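Long-range contact in vesicular integral-membrane protein VIP36 (Canis lupus familiaris, PDB 2DUR), which binds high-mannose glycans through its calcium-dependent lumenal lectin domain and helps transport and sort glycoproteins in the early secretory pathway: residues A[39-50]-A[209-220]. Numbering follows the deposited sequence.
With MAN (alpha-D-mannopyranose), chain C; MAN (alpha-D-mannopyranose), chain B.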
ATOM      1  N   TYR A  39     -15.408  -8.221   2.934  1.00 26.55           N
ATOM      2  CA  TYR A  39     -14.210  -7.691   2.286  1.00 25.06           C
ATOM      3  C   TYR A  39     -14.553  -6.503   1.416  1.00 23.89           C
ATOM      4  O   TYR A  39     -15.697  -6.339   1.001  1.00 23.51           O
ATOM      5  CB  TYR A  39     -13.489  -8.756   1.430  1.00 25.58           C
ATOM      6  CG  TYR A  39     -14.342  -9.446   0.378  1.00 27.42           C
ATOM      7  CD1 TYR A  39     -14.648  -8.813  -0.837  1.00 26.60           C
ATOM      8  CD2 TYR A  39     -14.850 -10.732   0.597  1.00 26.87           C
ATOM      9  CE1 TYR A  39     -15.430  -9.444  -1.808  1.00 28.73           C
ATOM     10  CE2 TYR A  39     -15.638 -11.367  -0.368  1.00 27.81           C
ATOM     11  CZ  TYR A  39     -15.925 -10.724  -1.559  1.00 28.04           C
ATOM     12  OH  TYR A  39     -16.708 -11.353  -2.507  1.00 30.11           O
ATOM     13  N   VAL A  40     -13.543  -5.680   1.165  1.00 21.54           N
ATOM     14  CA  VAL A  40     -13.615  -4.654   0.128  1.00 20.71           C
ATOM     15  C   VAL A  40     -12.896  -5.245  -1.084  1.00 20.26           C
ATOM     16  O   VAL A  40     -11.780  -5.754  -0.960  1.00 20.99           O
ATOM     17  CB  VAL A  40     -12.942  -3.365   0.615  1.00 20.21           C
ATOM     18  CG1 VAL A  40     -12.808  -2.346  -0.540  1.00 19.91           C
ATOM     19  CG2 VAL A  40     -13.744  -2.772   1.765  1.00 21.21           C
ATOM     20  N   ARG A  41     -13.538  -5.251  -2.252  1.00 18.69           N
ATOM     21  CA  ARG A  41     -12.896  -5.831  -3.411  1.00 17.70           C
ATOM     22  C   ARG A  41     -12.562  -4.691  -4.346  1.00 17.01           C
ATOM     23  O   ARG A  41     -13.465  -4.094  -4.914  1.00 18.30           O
ATOM     24  CB  ARG A  41     -13.828  -6.832  -4.114  1.00 18.09           C
ATOM     25  CG  ARG A  41     -13.261  -7.404  -5.412  1.00 17.77           C
ATOM     26  CD  ARG A  41     -13.964  -8.708  -5.800  1.00 19.55           C
ATOM     27  NE  ARG A  41     -13.545  -9.748  -4.863  1.00 21.69           N
ATOM     28  CZ  ARG A  41     -14.098 -10.953  -4.756  1.00 24.28           C
ATOM     29  NH1 ARG A  41     -15.121 -11.301  -5.539  1.00 25.12           N
ATOM     30  NH2 ARG A  41     -13.626 -11.818  -3.849  1.00 22.93           N
ATOM     31  N   LEU A  42     -11.265  -4.397  -4.485  1.00 15.71           N
ATOM     32  CA  LEU A  42     -10.823  -3.286  -5.319  1.00 15.47           C
ATOM     33  C   LEU A  42     -11.078  -3.552  -6.802  1.00 15.93           C
ATOM     34  O   LEU A  42     -11.489  -2.634  -7.534  1.00 17.24           O
ATOM     35  CB  LEU A  42      -9.337  -3.009  -5.079  1.00 16.42           C
ATOM     36  CG  LEU A  42      -8.979  -2.637  -3.629  1.00 16.00           C
ATOM     37  CD1 LEU A  42      -7.448  -2.597  -3.485  1.00 16.67           C
ATOM     38  CD2 LEU A  42      -9.578  -1.320  -3.259  1.00 18.15           C
ATOM     39  N   THR A  43     -10.778  -4.763  -7.253  1.00 15.79           N
ATOM     40  CA  THR A  43     -11.154  -5.203  -8.610  1.00 17.35           C
ATOM     41  C   THR A  43     -11.685  -6.627  -8.548  1.00 17.93           C
ATOM     42  O   THR A  43     -11.193  -7.421  -7.752  1.00 16.79           O
ATOM     43  CB  THR A  43      -9.973  -5.189  -9.607  1.00 17.99           C
ATOM     44  OG1 THR A  43      -9.041  -6.242  -9.304  1.00 16.93           O
ATOM     45  CG2 THR A  43      -9.270  -3.817  -9.652  1.00 16.95           C
ATOM     46  N   PRO A  44     -12.655  -6.956  -9.428  1.00 18.45           N
ATOM     47  CA  PRO A  44     -12.971  -8.349  -9.630  1.00 18.79           C
ATOM     48  C   PRO A  44     -11.944  -8.955 -10.580  1.00 19.43           C
ATOM     49  O   PRO A  44     -11.058  -8.244 -11.112  1.00 18.69           O
ATOM     50  CB  PRO A  44     -14.314  -8.286 -10.336  1.00 19.16           C
ATOM     51  CG  PRO A  44     -14.223  -7.020 -11.171  1.00 19.43           C
ATOM     52  CD  PRO A  44     -13.402  -6.078 -10.355  1.00 17.81           C
ATOM     53  N   ASP A  45     -12.081 -10.260 -10.819  1.00 19.60           N
ATOM     54  CA  ASP A  45     -11.219 -11.009 -11.713  1.00 20.35           C
ATOM     55  C   ASP A  45     -11.715 -10.786 -13.143  1.00 20.53           C
ATOM     56  O   ASP A  45     -12.096 -11.724 -13.853  1.00 20.90           O
ATOM     57  CB  ASP A  45     -11.231 -12.506 -11.304  1.00 20.99           C
ATOM     58  CG  ASP A  45     -10.155 -13.335 -11.959  1.00 22.73           C
ATOM     59  OD1 ASP A  45      -9.317 -12.812 -12.733  1.00 22.45           O
ATOM     60  OD2 ASP A  45     -10.137 -14.577 -11.683  1.00 25.42           O
ATOM     61  N   GLU A  46     -11.740  -9.516 -13.532  1.00 19.69           N
ATOM     62  CA  GLU A  46     -12.175  -9.105 -14.866  1.00 19.99           C
ATOM     63  C   GLU A  46     -11.163  -8.105 -15.399  1.00 20.40           C
ATOM     64  O   GLU A  46     -10.420  -7.480 -14.621  1.00 19.02           O
ATOM     65  CB  GLU A  46     -13.549  -8.448 -14.780  1.00 21.42           C
ATOM     66  CG  GLU A  46     -14.628  -9.449 -14.353  1.00 24.97           C
ATOM     67  CD  GLU A  46     -15.966  -8.816 -14.030  1.00 31.68           C
ATOM     68  OE1 GLU A  46     -16.189  -7.622 -14.337  1.00 35.61           O
ATOM     69  OE2 GLU A  46     -16.811  -9.539 -13.453  1.00 35.30           O
ATOM     70  N   ARG A  47     -11.167  -7.936 -16.721  1.00 20.07           N
ATOM     71  CA  ARG A  47     -10.141  -7.132 -17.379  1.00 20.04           C
ATOM     72  C   ARG A  47     -10.446  -5.641 -17.304  1.00 19.95           C
ATOM     73  O   ARG A  47     -11.604  -5.228 -17.169  1.00 19.95           O
ATOM     74  CB  ARG A  47      -9.993  -7.607 -18.834  1.00 20.80           C
ATOM     75  CG  ARG A  47      -9.401  -8.989 -18.905  1.00 21.69           C
ATOM     76  CD  ARG A  47      -9.236  -9.500 -20.314  1.00 26.26           C
ATOM     77  NE  ARG A  47     -10.523  -9.529 -20.984  1.00 26.27           N
ATOM     78  CZ  ARG A  47     -10.676  -9.884 -22.256  1.00 26.74           C
ATOM     79  NH1 ARG A  47      -9.629 -10.257 -22.973  1.00 24.15           N
ATOM     80  NH2 ARG A  47     -11.881  -9.867 -22.791  1.00 30.44           N
ATOM     81  N   SER A  48      -9.376  -4.847 -17.384  1.00 20.18           N
ATOM     82  CA  SER A  48      -9.466  -3.389 -17.495  1.00 20.78           C
ATOM     83  C   SER A  48     -10.289  -2.744 -16.385  1.00 20.69           C
ATOM     84  O   SER A  48     -11.223  -1.975 -16.643  1.00 20.99           O
ATOM     85  CB  SER A  48      -9.982  -2.986 -18.891  1.00 21.55           C
ATOM     86  OG  SER A  48      -9.060  -3.439 -19.871  1.00 24.21           O
ATOM     87  N   LYS A  49      -9.911  -3.045 -15.136  1.00 18.53           N
ATOM     88  CA  LYS A  49     -10.547  -2.454 -13.955  1.00 18.21           C
ATOM     89  C   LYS A  49      -9.517  -1.678 -13.136  1.00 17.80           C
ATOM     90  O   LYS A  49      -8.336  -2.037 -13.110  1.00 18.08           O
ATOM     91  CB  LYS A  49     -11.165  -3.532 -13.051  1.00 17.75           C
ATOM     92  CG  LYS A  49     -12.181  -4.456 -13.753  1.00 20.01           C
ATOM     93  CD  LYS A  49     -13.510  -3.752 -13.966  1.00 25.11           C
ATOM     94  CE  LYS A  49     -14.455  -4.647 -14.760  1.00 27.40           C
ATOM     95  NZ  LYS A  49     -15.611  -3.881 -15.278  1.00 30.21           N
ATOM     96  N   GLU A  50      -9.981  -0.611 -12.500  1.00 17.33           N
ATOM     97  CA  GLU A  50      -9.156   0.148 -11.556  0.70 17.41           C
ATOM     98  C   GLU A  50     -10.024   0.598 -10.408  1.00 16.91           C
ATOM     99  O   GLU A  50     -11.057   1.243 -10.614  1.00 16.89           O
ATOM    100  CB  GLU A  50      -8.511   1.343 -12.259  0.70 18.10           C
ATOM    101  CG  GLU A  50      -7.398   0.872 -13.197  0.70 19.30           C
ATOM    102  CD  GLU A  50      -6.835   1.927 -14.132  0.70 23.37           C
ATOM    103  OE1 GLU A  50      -7.365   3.056 -14.225  0.70 27.43           O
ATOM    104  OE2 GLU A  50      -5.842   1.588 -14.807  0.70 27.97           O
ATOM    105  N   ALA A 209      -5.969  -1.065  -6.811  1.00 14.17           N
ATOM    106  CA  ALA A 209      -5.546  -2.193  -7.612  1.00 13.88           C
ATOM    107  C   ALA A 209      -5.956  -1.979  -9.042  1.00 14.76           C
ATOM    108  O   ALA A 209      -6.871  -1.210  -9.320  1.00 15.24           O
ATOM    109  CB  ALA A 209      -6.159  -3.507  -7.091  1.00 15.69           C
ATOM    110  N   GLY A 210      -5.253  -2.662  -9.933  1.00 14.92           N
ATOM    111  CA  GLY A 210      -5.580  -2.561 -11.350  1.00 16.17           C
ATOM    112  C   GLY A 210      -5.494  -3.927 -12.005  1.00 15.95           C
ATOM    113  O   GLY A 210      -4.739  -4.799 -11.569  1.00 15.65           O
ATOM    114  N   THR A 211      -6.299  -4.090 -13.063  1.00 16.06           N
ATOM    115  CA  THR A 211      -6.235  -5.242 -13.978  1.00 15.64           C
ATOM    116  C   THR A 211      -6.176  -4.645 -15.389  1.00 16.30           C
ATOM    117  O   THR A 211      -6.705  -3.553 -15.611  1.00 16.42           O
ATOM    118  CB  THR A 211      -7.498  -6.164 -13.851  1.00 15.33           C
ATOM    119  OG1 THR A 211      -8.679  -5.412 -14.120  1.00 17.08           O
ATOM    120  CG2 THR A 211      -7.591  -6.722 -12.421  1.00 15.94           C
ATOM    121  N   GLY A 212      -5.519  -5.353 -16.306  1.00 15.91           N
ATOM    122  CA  GLY A 212      -5.388  -4.905 -17.712  1.00 16.88           C
ATOM    123  C   GLY A 212      -5.924  -6.014 -18.584  1.00 16.24           C
ATOM    124  O   GLY A 212      -7.094  -6.383 -18.463  1.00 17.72           O
ATOM    125  N   ASP A 213      -5.078  -6.529 -19.471  1.00 18.24           N
ATOM    126  CA  ASP A 213      -5.440  -7.696 -20.288  1.00 17.98           C
ATOM    127  C   ASP A 213      -5.486  -8.943 -19.412  1.00 18.76           C
ATOM    128  O   ASP A 213      -6.016  -9.986 -19.852  1.00 20.25           O
ATOM    129  CB  ASP A 213      -4.419  -7.909 -21.397  1.00 19.57           C
ATOM    130  CG  ASP A 213      -4.432  -6.791 -22.423  1.00 19.47           C
ATOM    131  OD1 ASP A 213      -5.498  -6.180 -22.621  1.00 21.91           O
ATOM    132  OD2 ASP A 213      -3.368  -6.550 -23.029  1.00 23.56           O
ATOM    133  N   LEU A 214      -4.893  -8.834 -18.216  1.00 18.01           N
ATOM    134  CA  LEU A 214      -4.881  -9.918 -17.202  1.00 17.33           C
ATOM    135  C   LEU A 214      -5.532  -9.421 -15.939  1.00 17.59           C
ATOM    136  O   LEU A 214      -5.549  -8.219 -15.667  1.00 17.17           O
ATOM    137  CB  LEU A 214      -3.438 -10.346 -16.928  1.00 16.67           C
ATOM    138  CG  LEU A 214      -2.643 -10.841 -18.141  1.00 17.85           C
ATOM    139  CD1 LEU A 214      -1.204 -11.125 -17.758  1.00 19.17           C
ATOM    140  CD2 LEU A 214      -3.326 -12.079 -18.745  1.00 20.16           C
ATOM    141  N   SER A 215      -6.072 -10.338 -15.144  1.00 17.28           N
ATOM    142  CA  SER A 215      -6.872  -9.911 -14.028  1.00 16.97           C
ATOM    143  C   SER A 215      -6.654 -10.819 -12.808  1.00 16.88           C
ATOM    144  O   SER A 215      -5.921 -11.812 -12.877  1.00 17.74           O
ATOM    145  CB  SER A 215      -8.353  -9.861 -14.418  1.00 17.94           C
ATOM    146  OG  SER A 215      -8.835 -11.168 -14.679  1.00 19.47           O
ATOM    147  N   ASP A 216      -7.276 -10.408 -11.715  1.00 16.65           N
ATOM    148  CA  ASP A 216      -7.307 -11.130 -10.431  1.00 17.12           C
ATOM    149  C   ASP A 216      -8.294 -10.396  -9.541  1.00 17.26           C
ATOM    150  O   ASP A 216      -8.560  -9.191  -9.696  1.00 16.83           O
ATOM    151  CB  ASP A 216      -5.948 -11.084  -9.695  1.00 17.89           C
ATOM    152  CG  ASP A 216      -5.136 -12.344  -9.817  1.00 19.43           C
ATOM    153  OD1 ASP A 216      -5.679 -13.463 -10.047  1.00 20.89           O
ATOM    154  OD2 ASP A 216      -3.902 -12.227  -9.633  1.00 21.23           O
ATOM    155  N   ASN A 217      -8.834 -11.099  -8.559  1.00 16.83           N
ATOM    156  CA  ASN A 217      -9.516 -10.407  -7.490  1.00 16.67           C
ATOM    157  C   ASN A 217      -8.452  -9.798  -6.597  1.00 17.23           C
ATOM    158  O   ASN A 217      -7.506 -10.484  -6.232  1.00 17.97           O
ATOM    159  CB  ASN A 217     -10.309 -11.389  -6.631  1.00 17.67           C
ATOM    160  CG  ASN A 217     -11.440 -12.042  -7.393  1.00 18.56           C
ATOM    161  OD1 ASN A 217     -12.438 -11.382  -7.718  1.00 19.58           O
ATOM    162  ND2 ASN A 217     -11.296 -13.346  -7.672  1.00 21.69           N
ATOM    163  N   HIS A 218      -8.609  -8.515  -6.290  1.00 16.27           N
ATOM    164  CA  HIS A 218      -7.723  -7.817  -5.340  1.00 16.79           C
ATOM    165  C   HIS A 218      -8.582  -7.327  -4.188  1.00 17.01           C
ATOM    166  O   HIS A 218      -9.279  -6.339  -4.307  1.00 17.01           O
ATOM    167  CB  HIS A 218      -7.006  -6.636  -6.053  1.00 16.32           C
ATOM    168  CG  HIS A 218      -6.118  -7.067  -7.176  1.00 17.80           C
ATOM    169  ND1 HIS A 218      -6.479  -6.947  -8.507  1.00 16.78           N
ATOM    170  CD2 HIS A 218      -4.860  -7.563  -7.176  1.00 17.32           C
ATOM    171  CE1 HIS A 218      -5.504  -7.416  -9.268  1.00 17.09           C
ATOM    172  NE2 HIS A 218      -4.506  -7.787  -8.485  1.00 18.54           N
ATOM    173  N   ASP A 219      -8.541  -8.056  -3.054  1.00 16.69           N
ATOM    174  CA  ASP A 219      -9.386  -7.727  -1.903  1.00 17.10           C
ATOM    175  C   ASP A 219      -8.593  -7.136  -0.730  1.00 17.17           C
ATOM    176  O   ASP A 219      -7.464  -7.543  -0.474  1.00 18.49           O
ATOM    177  CB  ASP A 219     -10.099  -8.973  -1.358  1.00 17.41           C
ATOM    178  CG  ASP A 219     -10.999  -9.642  -2.379  1.00 19.54           C
ATOM    179  OD1 ASP A 219     -11.389  -8.971  -3.354  1.00 18.53           O
ATOM    180  OD2 ASP A 219     -11.334 -10.832  -2.185  1.00 21.51           O
ATOM    181  N   ILE A 220      -9.210  -6.192  -0.027  1.00 17.86           N
ATOM    182  CA  ILE A 220      -8.688  -5.686   1.260  1.00 18.81           C
ATOM    183  C   ILE A 220      -9.710  -6.073   2.316  1.00 19.44           C
ATOM    184  O   ILE A 220     -10.845  -5.620   2.257  1.00 20.11           O
ATOM    185  CB  ILE A 220      -8.525  -4.143   1.262  1.00 18.65           C
ATOM    186  CG1 ILE A 220      -7.604  -3.688   0.120  1.00 20.22           C
ATOM    187  CG2 ILE A 220      -7.981  -3.636   2.630  1.00 19.65           C
ATOM    188  CD1 ILE A 220      -6.147  -4.175   0.211  1.00 19.62           C
TER
HETATM  189  C1  MAN C   1      -2.145  -4.874 -20.811  1.00 26.25           C
HETATM  190  C2  MAN C   1      -1.576  -3.555 -20.295  1.00 24.99           C
HETATM  191  C3  MAN C   1      -0.471  -3.809 -19.259  1.00 26.26           C
HETATM  192  C4  MAN C   1      -0.924  -4.801 -18.176  1.00 21.81           C
HETATM  193  C5  MAN C   1      -1.315  -6.086 -18.885  1.00 22.16           C
HETATM  194  C6  MAN C   1      -1.710  -7.184 -17.897  1.00 19.03           C
HETATM  195  O1  MAN C   1      -1.268  -5.445 -21.778  1.00 22.34           O
HETATM  196  O2  MAN C   1      -2.614  -2.828 -19.685  1.00 27.50           O
HETATM  197  O3  MAN C   1      -0.057  -2.578 -18.687  1.00 26.71           O
HETATM  198  O4  MAN C   1       0.088  -5.064 -17.229  1.00 20.85           O
HETATM  199  O5  MAN C   1      -2.415  -5.756 -19.721  1.00 22.49           O
HETATM  200  O6  MAN C   1      -2.920  -6.845 -17.254  1.00 17.96           O
HETATM  201  C1  MAN B   2      -2.984  -1.705 -20.495  1.00 30.15           C
HETATM  202  C2  MAN B   2      -3.478  -0.611 -19.560  1.00 29.59           C
HETATM  203  C3  MAN B   2      -4.762  -1.089 -18.888  1.00 29.33           C
HETATM  204  C4  MAN B   2      -5.788  -1.550 -19.926  1.00 29.60           C
HETATM  205  C5  MAN B   2      -5.176  -2.552 -20.918  1.00 30.35           C
HETATM  206  C6  MAN B   2      -6.111  -2.877 -22.087  1.00 30.62           C
HETATM  207  O2  MAN B   2      -3.705   0.544 -20.345  1.00 28.41           O
HETATM  208  O3  MAN B   2      -5.273  -0.055 -18.084  1.00 29.28           O
HETATM  209  O4  MAN B   2      -6.875  -2.122 -19.254  1.00 30.00           O
HETATM  210  O5  MAN B   2      -3.994  -1.992 -21.454  1.00 29.97           O
HETATM  211  O6  MAN B   2      -5.435  -3.651 -23.080  1.00 31.79           O
HETATM  212  O   HOH W   1     -14.344 -11.617  -9.574  1.00 30.30           O
HETATM  213  O   HOH W   2      -7.049 -10.732 -22.287  1.00 35.64           O
HETATM  214  O   HOH W   3      -5.721  -0.980 -15.293  1.00 27.49           O
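Arg41 lies alongside Asp219, both side chains pointing the same way, and grips its carboxylate side-on. In this salt bridge Arg41 NE donates to Asp219 OD1 at 2.7 Å, and NH2 of Arg41 meets OD2 of Asp219 at 3.0 Å. Each oxygen uses its syn lone pair, and guanidinium and carboxylate are nearly coplanar, 13° apart. The bend at chi3 (-71°) turns the guanidinium onto Asp219. Asn217 OD1 and Tyr39 OH lie over opposite faces of the guanidinium, near its rim, and the Tyr39 ring stacks over the same carboxylate. Asn217 ND2 bonds His73 O. His73 also bonds Asp219 OD2.

At the corner after Arg41, Leu42 CD1 packs on Ile220 CG1 at 3.8 Å. Leu42 CB touches Ala209 CB, which belongs to the second sheet. Thr43 OG1 reaches His218 ND1 at the ring edge, in the ring plane, at 2.8 Å.

Ser215 OG donates to Asp45 OD1 from the anti side. Thr211 OG1 donates to Glu46 O at 2.7 Å and accepts from Lys49 N, so one hydroxyl joins two backbone points of segment 39-50. Ser48 N bonds Gly212 O.

Ser48 OG bonds O4 of the chain B mannose at 2.6 Å. Asp213 OD1 accepts from O6 of the chain B mannose and OD2 from O1 of the chain C mannose. Asp83, Asn118 and His142 also hydrogen-bond the glycan, at the loop end of the L-type lectin beta sandwich.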